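Local atomic coordinates of Serine/threonine-protein kinase Tel1 (Chaetomium thermophilum, PDB entry 6SKY), a protein that probably phosphorylates serine and threonine residues followed by glutamine, using ATP, to switch on checkpoint signaling when DNA is damaged. Residues A2586-I2598 and R2603-D2615. Numbering follows the deposited sequence.
Sequences ASGVSAPKILTAI and RKYKQLVKGGNDD. With AGS (phosphothiophosphoric acid-adenylate ester), chain C.
Lys2593 and Val2609 face each other near one end of an antiparallel hairpin, where Val2609 N donates a hydrogen bond to Lys2593 O, 2.9 Å and almost straight (176°). Two further hydrogen-bonded pairs, Leu2595 with Gln2607 and Ala2597 with Tyr2605, carry the ladder toward the turn. The tight face is the one bearing Lys2593, Leu2595 and Val2609: both methyls of Leu2595 meet Val2609 CG2, CD1 at 4.0 Å, and helix 2507-2522 covers them. Gln2607 shares this buried side, its OE1 hydrogen-bonded to Tyr2517 OH. Lys2593 lays CG against Val2609 CB, then bends at chi3 and chi4 (69° and 72°), which turns NZ back to Ala2591 O at 3.0 Å, in the carbonyl plane; Tyr2529 adds a cation-pi contact. Were Lys2593 cut back to an alanine, Ala2591 O would probably lose its ammonium donor and Tyr2529 its cation, and a gap would open beside Val2609. The other face is looser near the turn, where Lys2606 lies alongside Thr2596 and brings CE to 3.6 Å from Ile2594 CG2, while Lys2604 stretches into solvent. Farther along that same face Leu2608 CD1 touches adenine N6 of the nucleotide at 3.7 Å, and beyond it the extended Lys2610 chain brings NZ to the alpha-phosphate oxygen O2A in a weak 3.5 Å bond. A beta hairpin roofing the nucleotide and presenting a phosphate-binding lysine is characteristic of the kinase N-lobe in the PI3/PI4-kinase family.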
ATOM      1  N   ALA A2586       8.342  34.296 -43.587  1.00 64.75           N
ATOM      2  CA  ALA A2586       8.751  34.576 -42.221  1.00 64.75           C
ATOM      3  C   ALA A2586      10.145  35.195 -42.192  1.00 64.75           C
ATOM      4  O   ALA A2586      10.854  35.249 -43.198  1.00 64.75           O
ATOM      5  CB  ALA A2586       8.708  33.299 -41.381  1.00 64.75           C
ATOM      6  N   SER A2587      10.539  35.660 -41.007  1.00 72.90           N
ATOM      7  CA  SER A2587      11.788  36.395 -40.844  1.00 72.90           C
ATOM      8  C   SER A2587      12.955  35.431 -40.669  1.00 72.90           C
ATOM      9  O   SER A2587      12.941  34.585 -39.768  1.00 72.90           O
ATOM     10  CB  SER A2587      11.695  37.338 -39.647  1.00 72.90           C
ATOM     11  OG  SER A2587      10.628  38.256 -39.808  1.00 72.90           O
ATOM     12  N   GLY A2588      13.964  35.572 -41.519  1.00 74.61           N
ATOM     13  CA  GLY A2588      15.142  34.730 -41.435  1.00 74.61           C
ATOM     14  C   GLY A2588      16.082  35.040 -42.579  1.00 74.61           C
ATOM     15  O   GLY A2588      15.938  36.051 -43.268  1.00 74.61           O
ATOM     16  N   VAL A2589      17.060  34.157 -42.773  1.00 74.14           N
ATOM     17  CA  VAL A2589      17.969  34.286 -43.905  1.00 74.14           C
ATOM     18  C   VAL A2589      17.407  33.490 -45.071  1.00 74.14           C
ATOM     19  O   VAL A2589      17.071  34.052 -46.120  1.00 74.14           O
ATOM     20  CB  VAL A2589      19.390  33.817 -43.557  1.00 74.14           C
ATOM     21  CG1 VAL A2589      20.274  33.889 -44.788  1.00 74.14           C
ATOM     22  CG2 VAL A2589      19.963  34.658 -42.432  1.00 74.14           C
ATOM     23  N   SER A2590      17.297  32.177 -44.897  1.00 69.68           N
ATOM     24  CA  SER A2590      16.603  31.338 -45.865  1.00 69.68           C
ATOM     25  C   SER A2590      15.121  31.417 -45.541  1.00 69.68           C
ATOM     26  O   SER A2590      14.635  30.737 -44.636  1.00 69.68           O
ATOM     27  CB  SER A2590      17.108  29.905 -45.816  1.00 69.68           C
ATOM     28  OG  SER A2590      16.580  29.161 -46.901  1.00 69.68           O
ATOM     29  N   ALA A2591      14.404  32.259 -46.280  1.00 62.10           N
ATOM     30  CA  ALA A2591      13.014  32.600 -46.022  1.00 62.10           C
ATOM     31  C   ALA A2591      12.128  31.366 -45.968  1.00 62.10           C
ATOM     32  O   ALA A2591      11.903  30.723 -46.999  1.00 62.10           O
ATOM     33  CB  ALA A2591      12.507  33.555 -47.101  1.00 62.10           C
ATOM     34  N   PRO A2592      11.607  30.998 -44.798  1.00 54.56           N
ATOM     35  CA  PRO A2592      10.616  29.917 -44.749  1.00 54.56           C
ATOM     36  C   PRO A2592       9.283  30.428 -45.267  1.00 54.56           C
ATOM     37  O   PRO A2592       8.746  31.409 -44.758  1.00 54.56           O
ATOM     38  CB  PRO A2592      10.551  29.561 -43.262  1.00 54.56           C
ATOM     39  CG  PRO A2592      10.961  30.784 -42.572  1.00 54.56           C
ATOM     40  CD  PRO A2592      11.921  31.517 -43.459  1.00 54.56           C
ATOM     41  N   LYS A2593       8.755  29.772 -46.288  1.00 45.50           N
ATOM     42  CA  LYS A2593       7.529  30.223 -46.920  1.00 45.50           C
ATOM     43  C   LYS A2593       6.357  29.365 -46.479  1.00 45.50           C
ATOM     44  O   LYS A2593       6.479  28.148 -46.340  1.00 45.50           O
ATOM     45  CB  LYS A2593       7.661  30.205 -48.440  1.00 45.50           C
ATOM     46  CG  LYS A2593       8.520  29.107 -48.984  1.00 45.50           C
ATOM     47  CD  LYS A2593       8.964  29.431 -50.387  1.00 45.50           C
ATOM     48  CE  LYS A2593       9.944  30.573 -50.398  1.00 45.50           C
ATOM     49  NZ  LYS A2593      11.259  30.167 -49.860  1.00 45.50           N
ATOM     50  N   ILE A2594       5.221  30.006 -46.260  1.00 42.46           N
ATOM     51  CA  ILE A2594       4.033  29.346 -45.746  1.00 42.46           C
ATOM     52  C   ILE A2594       3.049  29.228 -46.899  1.00 42.46           C
ATOM     53  O   ILE A2594       2.358  30.186 -47.247  1.00 42.46           O
ATOM     54  CB  ILE A2594       3.422  30.097 -44.558  1.00 42.46           C
ATOM     55  CG1 ILE A2594       4.405  30.160 -43.397  1.00 42.46           C
ATOM     56  CG2 ILE A2594       2.181  29.400 -44.084  1.00 42.46           C
ATOM     57  CD1 ILE A2594       5.219  31.407 -43.342  1.00 42.46           C
ATOM     58  N   LEU A2595       2.977  28.049 -47.488  1.00 41.25           N
ATOM     59  CA  LEU A2595       2.029  27.772 -48.551  1.00 41.25           C
ATOM     60  C   LEU A2595       0.702  27.329 -47.968  1.00 41.25           C
ATOM     61  O   LEU A2595       0.625  26.856 -46.839  1.00 41.25           O
ATOM     62  CB  LEU A2595       2.557  26.682 -49.474  1.00 41.25           C
ATOM     63  CG  LEU A2595       3.428  27.052 -50.662  1.00 41.25           C
ATOM     64  CD1 LEU A2595       4.629  27.854 -50.241  1.00 41.25           C
ATOM     65  CD2 LEU A2595       3.858  25.781 -51.325  1.00 41.25           C
ATOM     66  N   THR A2596      -0.349  27.479 -48.759  1.00 45.31           N
ATOM     67  CA  THR A2596      -1.663  26.961 -48.414  1.00 45.31           C
ATOM     68  C   THR A2596      -2.157  26.111 -49.567  1.00 45.31           C
ATOM     69  O   THR A2596      -2.021  26.494 -50.728  1.00 45.31           O
ATOM     70  CB  THR A2596      -2.663  28.083 -48.131  1.00 45.31           C
ATOM     71  OG1 THR A2596      -2.075  29.038 -47.245  1.00 45.31           O
ATOM     72  CG2 THR A2596      -3.911  27.528 -47.487  1.00 45.31           C
ATOM     73  N   ALA A2597      -2.713  24.952 -49.254  1.00 46.45           N
ATOM     74  CA  ALA A2597      -3.238  24.049 -50.259  1.00 46.45           C
ATOM     75  C   ALA A2597      -4.706  23.805 -49.972  1.00 46.45           C
ATOM     76  O   ALA A2597      -5.070  23.470 -48.845  1.00 46.45           O
ATOM     77  CB  ALA A2597      -2.471  22.729 -50.269  1.00 46.45           C
ATOM     78  N   ILE A2598      -5.546  23.990 -50.975  1.00 52.88           N
ATOM     79  CA  ILE A2598      -6.963  23.695 -50.854  1.00 52.88           C
ATOM     80  C   ILE A2598      -7.175  22.289 -51.383  1.00 52.88           C
ATOM     81  O   ILE A2598      -6.846  21.995 -52.537  1.00 52.88           O
ATOM     82  CB  ILE A2598      -7.823  24.715 -51.612  1.00 52.88           C
ATOM     83  CG1 ILE A2598      -7.811  26.065 -50.900  1.00 52.88           C
ATOM     84  CG2 ILE A2598      -9.243  24.221 -51.714  1.00 52.88           C
ATOM     85  CD1 ILE A2598      -6.685  26.968 -51.305  1.00 52.88           C
ATOM     86  N   ARG A2603     -10.822  21.728 -47.587  1.00 54.90           N
ATOM     87  CA  ARG A2603     -10.150  22.204 -46.390  1.00 54.90           C
ATOM     88  C   ARG A2603      -8.802  22.800 -46.758  1.00 54.90           C
ATOM     89  O   ARG A2603      -8.223  22.483 -47.797  1.00 54.90           O
ATOM     90  CB  ARG A2603      -9.965  21.077 -45.376  1.00 54.90           C
ATOM     91  CG  ARG A2603     -11.261  20.490 -44.897  1.00 54.90           C
ATOM     92  CD  ARG A2603     -11.053  19.443 -43.827  1.00 54.90           C
ATOM     93  NE  ARG A2603     -12.221  18.574 -43.743  1.00 54.90           N
ATOM     94  CZ  ARG A2603     -12.412  17.648 -42.812  1.00 54.90           C
ATOM     95  NH1 ARG A2603     -13.514  16.913 -42.833  1.00 54.90           N
ATOM     96  NH2 ARG A2603     -11.513  17.460 -41.859  1.00 54.90           N
ATOM     97  N   LYS A2604      -8.304  23.671 -45.895  1.00 47.96           N
ATOM     98  CA  LYS A2604      -7.057  24.376 -46.138  1.00 47.96           C
ATOM     99  C   LYS A2604      -5.950  23.750 -45.304  1.00 47.96           C
ATOM    100  O   LYS A2604      -6.033  23.727 -44.074  1.00 47.96           O
ATOM    101  CB  LYS A2604      -7.201  25.857 -45.813  1.00 47.96           C
ATOM    102  CG  LYS A2604      -8.282  26.547 -46.604  1.00 47.96           C
ATOM    103  CD  LYS A2604      -8.221  28.041 -46.399  1.00 47.96           C
ATOM    104  CE  LYS A2604      -9.251  28.757 -47.241  1.00 47.96           C
ATOM    105  NZ  LYS A2604      -9.081  30.230 -47.156  1.00 47.96           N
ATOM    106  N   TYR A2605      -4.922  23.248 -45.973  1.00 42.14           N
ATOM    107  CA  TYR A2605      -3.754  22.665 -45.334  1.00 42.14           C
ATOM    108  C   TYR A2605      -2.596  23.619 -45.545  1.00 42.14           C
ATOM    109  O   TYR A2605      -2.108  23.763 -46.666  1.00 42.14           O
ATOM    110  CB  TYR A2605      -3.434  21.299 -45.923  1.00 42.14           C
ATOM    111  CG  TYR A2605      -4.593  20.344 -45.951  1.00 42.14           C
ATOM    112  CD1 TYR A2605      -4.919  19.593 -44.843  1.00 42.14           C
ATOM    113  CD2 TYR A2605      -5.348  20.180 -47.091  1.00 42.14           C
ATOM    114  CE1 TYR A2605      -5.969  18.718 -44.866  1.00 42.14           C
ATOM    115  CE2 TYR A2605      -6.397  19.305 -47.125  1.00 42.14           C
ATOM    116  CZ  TYR A2605      -6.704  18.579 -46.008  1.00 42.14           C
ATOM    117  OH  TYR A2605      -7.755  17.703 -46.029  1.00 42.14           O
ATOM    118  N   LYS A2606      -2.165  24.282 -44.489  1.00 36.06           N
ATOM    119  CA  LYS A2606      -1.012  25.154 -44.604  1.00 36.06           C
ATOM    120  C   LYS A2606       0.263  24.375 -44.328  1.00 36.06           C
ATOM    121  O   LYS A2606       0.254  23.323 -43.691  1.00 36.06           O
ATOM    122  CB  LYS A2606      -1.137  26.334 -43.652  1.00 36.06           C
ATOM    123  CG  LYS A2606      -2.442  27.064 -43.775  1.00 36.06           C
ATOM    124  CD  LYS A2606      -2.432  28.311 -42.937  1.00 36.06           C
ATOM    125  CE  LYS A2606      -1.285  29.209 -43.334  1.00 36.06           C
ATOM    126  NZ  LYS A2606      -1.250  30.465 -42.540  1.00 36.06           N
ATOM    127  N   GLN A2607       1.371  24.898 -44.837  1.00 34.41           N
ATOM    128  CA  GLN A2607       2.643  24.197 -44.789  1.00 34.41           C
ATOM    129  C   GLN A2607       3.769  25.203 -44.692  1.00 34.41           C
ATOM    130  O   GLN A2607       3.760  26.212 -45.393  1.00 34.41           O
ATOM    131  CB  GLN A2607       2.861  23.343 -46.035  1.00 34.41           C
ATOM    132  CG  GLN A2607       1.830  22.289 -46.255  1.00 34.41           C
ATOM    133  CD  GLN A2607       1.728  21.901 -47.683  1.00 34.41           C
ATOM    134  OE1 GLN A2607       2.416  22.452 -48.527  1.00 34.41           O
ATOM    135  NE2 GLN A2607       0.871  20.947 -47.975  1.00 34.41           N
ATOM    136  N   LEU A2608       4.738  24.926 -43.837  1.00 33.01           N
ATOM    137  CA  LEU A2608       6.024  25.594 -43.911  1.00 33.01           C
ATOM    138  C   LEU A2608       6.899  24.787 -44.848  1.00 33.01           C
ATOM    139  O   LEU A2608       7.074  23.583 -44.647  1.00 33.01           O
ATOM    140  CB  LEU A2608       6.697  25.702 -42.549  1.00 33.01           C
ATOM    141  CG  LEU A2608       6.140  26.577 -41.445  1.00 33.01           C
ATOM    142  CD1 LEU A2608       5.448  25.721 -40.447  1.00 33.01           C
ATOM    143  CD2 LEU A2608       7.270  27.312 -40.789  1.00 33.01           C
ATOM    144  N   VAL A2609       7.430  25.435 -45.870  1.00 37.95           N
ATOM    145  CA  VAL A2609       8.415  24.830 -46.749  1.00 37.95           C
ATOM    146  C   VAL A2609       9.758  25.349 -46.265  1.00 37.95           C
ATOM    147  O   VAL A2609      10.158  26.466 -46.587  1.00 37.95           O
ATOM    148  CB  VAL A2609       8.154  25.166 -48.218  1.00 37.95           C
ATOM    149  CG1 VAL A2609       9.077  24.381 -49.092  1.00 37.95           C
ATOM    150  CG2 VAL A2609       6.729  24.853 -48.575  1.00 37.95           C
ATOM    151  N   LYS A2610      10.445  24.550 -45.463  1.00 44.75           N
ATOM    152  CA  LYS A2610      11.621  25.002 -44.743  1.00 44.75           C
ATOM    153  C   LYS A2610      12.864  24.580 -45.502  1.00 44.75           C
ATOM    154  O   LYS A2610      13.052  23.396 -45.786  1.00 44.75           O
ATOM    155  CB  LYS A2610      11.640  24.433 -43.329  1.00 44.75           C
ATOM    156  CG  LYS A2610      12.010  25.436 -42.273  1.00 44.75           C
ATOM    157  CD  LYS A2610      11.765  24.862 -40.906  1.00 44.75           C
ATOM    158  CE  LYS A2610      11.842  25.925 -39.836  1.00 44.75           C
ATOM    159  NZ  LYS A2610      11.497  25.365 -38.498  1.00 44.75           N
ATOM    160  N   GLY A2611      13.706  25.557 -45.839  1.00 55.65           N
ATOM    161  CA  GLY A2611      14.984  25.300 -46.453  1.00 55.65           C
ATOM    162  C   GLY A2611      16.097  25.819 -45.560  1.00 55.65           C
ATOM    163  O   GLY A2611      15.863  26.504 -44.563  1.00 55.65           O
ATOM    164  N   GLY A2612      17.319  25.480 -45.935  1.00 66.74           N
ATOM    165  CA  GLY A2612      18.454  25.881 -45.137  1.00 66.74           C
ATOM    166  C   GLY A2612      19.342  24.704 -44.821  1.00 66.74           C
ATOM    167  O   GLY A2612      19.392  23.743 -45.589  1.00 66.74           O
ATOM    168  N   ASN A2613      20.043  24.761 -43.695  1.00 71.24           N
ATOM    169  CA  ASN A2613      20.949  23.695 -43.289  1.00 71.24           C
ATOM    170  C   ASN A2613      20.516  23.079 -41.966  1.00 71.24           C
ATOM    171  O   ASN A2613      21.343  22.584 -41.200  1.00 71.24           O
ATOM    172  CB  ASN A2613      22.385  24.210 -43.206  1.00 71.24           C
ATOM    173  CG  ASN A2613      22.468  25.617 -42.653  1.00 71.24           C
ATOM    174  OD1 ASN A2613      21.496  26.369 -42.685  1.00 71.24           O
ATOM    175  ND2 ASN A2613      23.640  25.986 -42.152  1.00 71.24           N
ATOM    176  N   ASP A2614      19.217  23.098 -41.692  1.00 65.58           N
ATOM    177  CA  ASP A2614      18.688  22.555 -40.455  1.00 65.58           C
ATOM    178  C   ASP A2614      18.629  21.033 -40.525  1.00 65.58           C
ATOM    179  O   ASP A2614      18.948  20.414 -41.541  1.00 65.58           O
ATOM    180  CB  ASP A2614      17.308  23.138 -40.172  1.00 65.58           C
ATOM    181  CG  ASP A2614      16.402  23.075 -41.375  1.00 65.58           C
ATOM    182  OD1 ASP A2614      16.868  22.630 -42.443  1.00 65.58           O
ATOM    183  OD2 ASP A2614      15.227  23.470 -41.256  1.00 65.58           O
ATOM    184  N   ASP A2615      18.211  20.422 -39.420  1.00 54.11           N
ATOM    185  CA  ASP A2615      18.043  18.975 -39.330  1.00 54.11           C
ATOM    186  C   ASP A2615      16.622  18.695 -38.864  1.00 54.11           C
ATOM    187  O   ASP A2615      16.325  18.772 -37.669  1.00 54.11           O
ATOM    188  CB  ASP A2615      19.070  18.356 -38.392  1.00 54.11           C
ATOM    189  CG  ASP A2615      20.337  17.946 -39.112  1.00 54.11           C
ATOM    190  OD1 ASP A2615      20.385  18.096 -40.352  1.00 54.11           O
ATOM    191  OD2 ASP A2615      21.280  17.474 -38.442  1.00 54.11           O
TER
HETATM  192  PG  AGS C3001      14.146  31.255 -34.184  1.00 40.14           P
HETATM  193  S1G AGS C3001      13.818  31.661 -32.306  1.00 40.14           S
HETATM  194  O2G AGS C3001      14.338  29.729 -34.380  1.00 40.14           O
HETATM  195  O3G AGS C3001      15.424  31.997 -34.662  1.00 40.14           O
HETATM  196  PB  AGS C3001      11.624  30.890 -35.058  1.00 40.14           P
HETATM  197  O1B AGS C3001      11.475  30.159 -33.786  1.00 40.14           O
HETATM  198  O2B AGS C3001      10.527  31.908 -35.359  1.00 40.14           O
HETATM  199  O3B AGS C3001      12.958  31.715 -35.067  1.00 40.14           O
HETATM  200  PA  AGS C3001      10.581  29.950 -37.410  1.00 40.14           P
HETATM  201  O1A AGS C3001      11.117  30.723 -38.535  1.00 40.14           O
HETATM  202  O2A AGS C3001      10.184  28.515 -37.752  1.00 40.14           O
HETATM  203  O3A AGS C3001      11.630  29.849 -36.238  1.00 40.14           O
HETATM  204  O5' AGS C3001       9.359  30.749 -36.845  1.00 40.14           O
HETATM  205  C5' AGS C3001       8.210  30.929 -37.684  1.00 40.14           C
HETATM  206  C4' AGS C3001       7.051  31.414 -36.858  1.00 40.14           C
HETATM  207  O4' AGS C3001       5.939  30.516 -37.027  1.00 40.14           O
HETATM  208  C3' AGS C3001       7.295  31.484 -35.356  1.00 40.14           C
HETATM  209  O3' AGS C3001       6.533  32.527 -34.763  1.00 40.14           O
HETATM  210  C2' AGS C3001       6.849  30.106 -34.875  1.00 40.14           C
HETATM  211  O2' AGS C3001       6.341  30.167 -33.552  1.00 40.14           O
HETATM  212  C1' AGS C3001       5.724  29.761 -35.851  1.00 40.14           C
HETATM  213  N9  AGS C3001       5.689  28.354 -36.215  1.00 40.14           N
HETATM  214  C8  AGS C3001       6.760  27.531 -36.426  1.00 40.14           C
HETATM  215  N7  AGS C3001       6.435  26.305 -36.749  1.00 40.14           N
HETATM  216  C5  AGS C3001       5.052  26.325 -36.756  1.00 40.14           C
HETATM  217  C6  AGS C3001       4.093  25.332 -37.019  1.00 40.14           C
HETATM  218  N6  AGS C3001       4.397  24.075 -37.345  1.00 40.14           N
HETATM  219  N1  AGS C3001       2.794  25.680 -36.937  1.00 40.14           N
HETATM  220  C2  AGS C3001       2.484  26.936 -36.612  1.00 40.14           C
HETATM  221  N3  AGS C3001       3.299  27.955 -36.341  1.00 40.14           N
HETATM  222  C4  AGS C3001       4.578  27.580 -36.428  1.00 40.14           C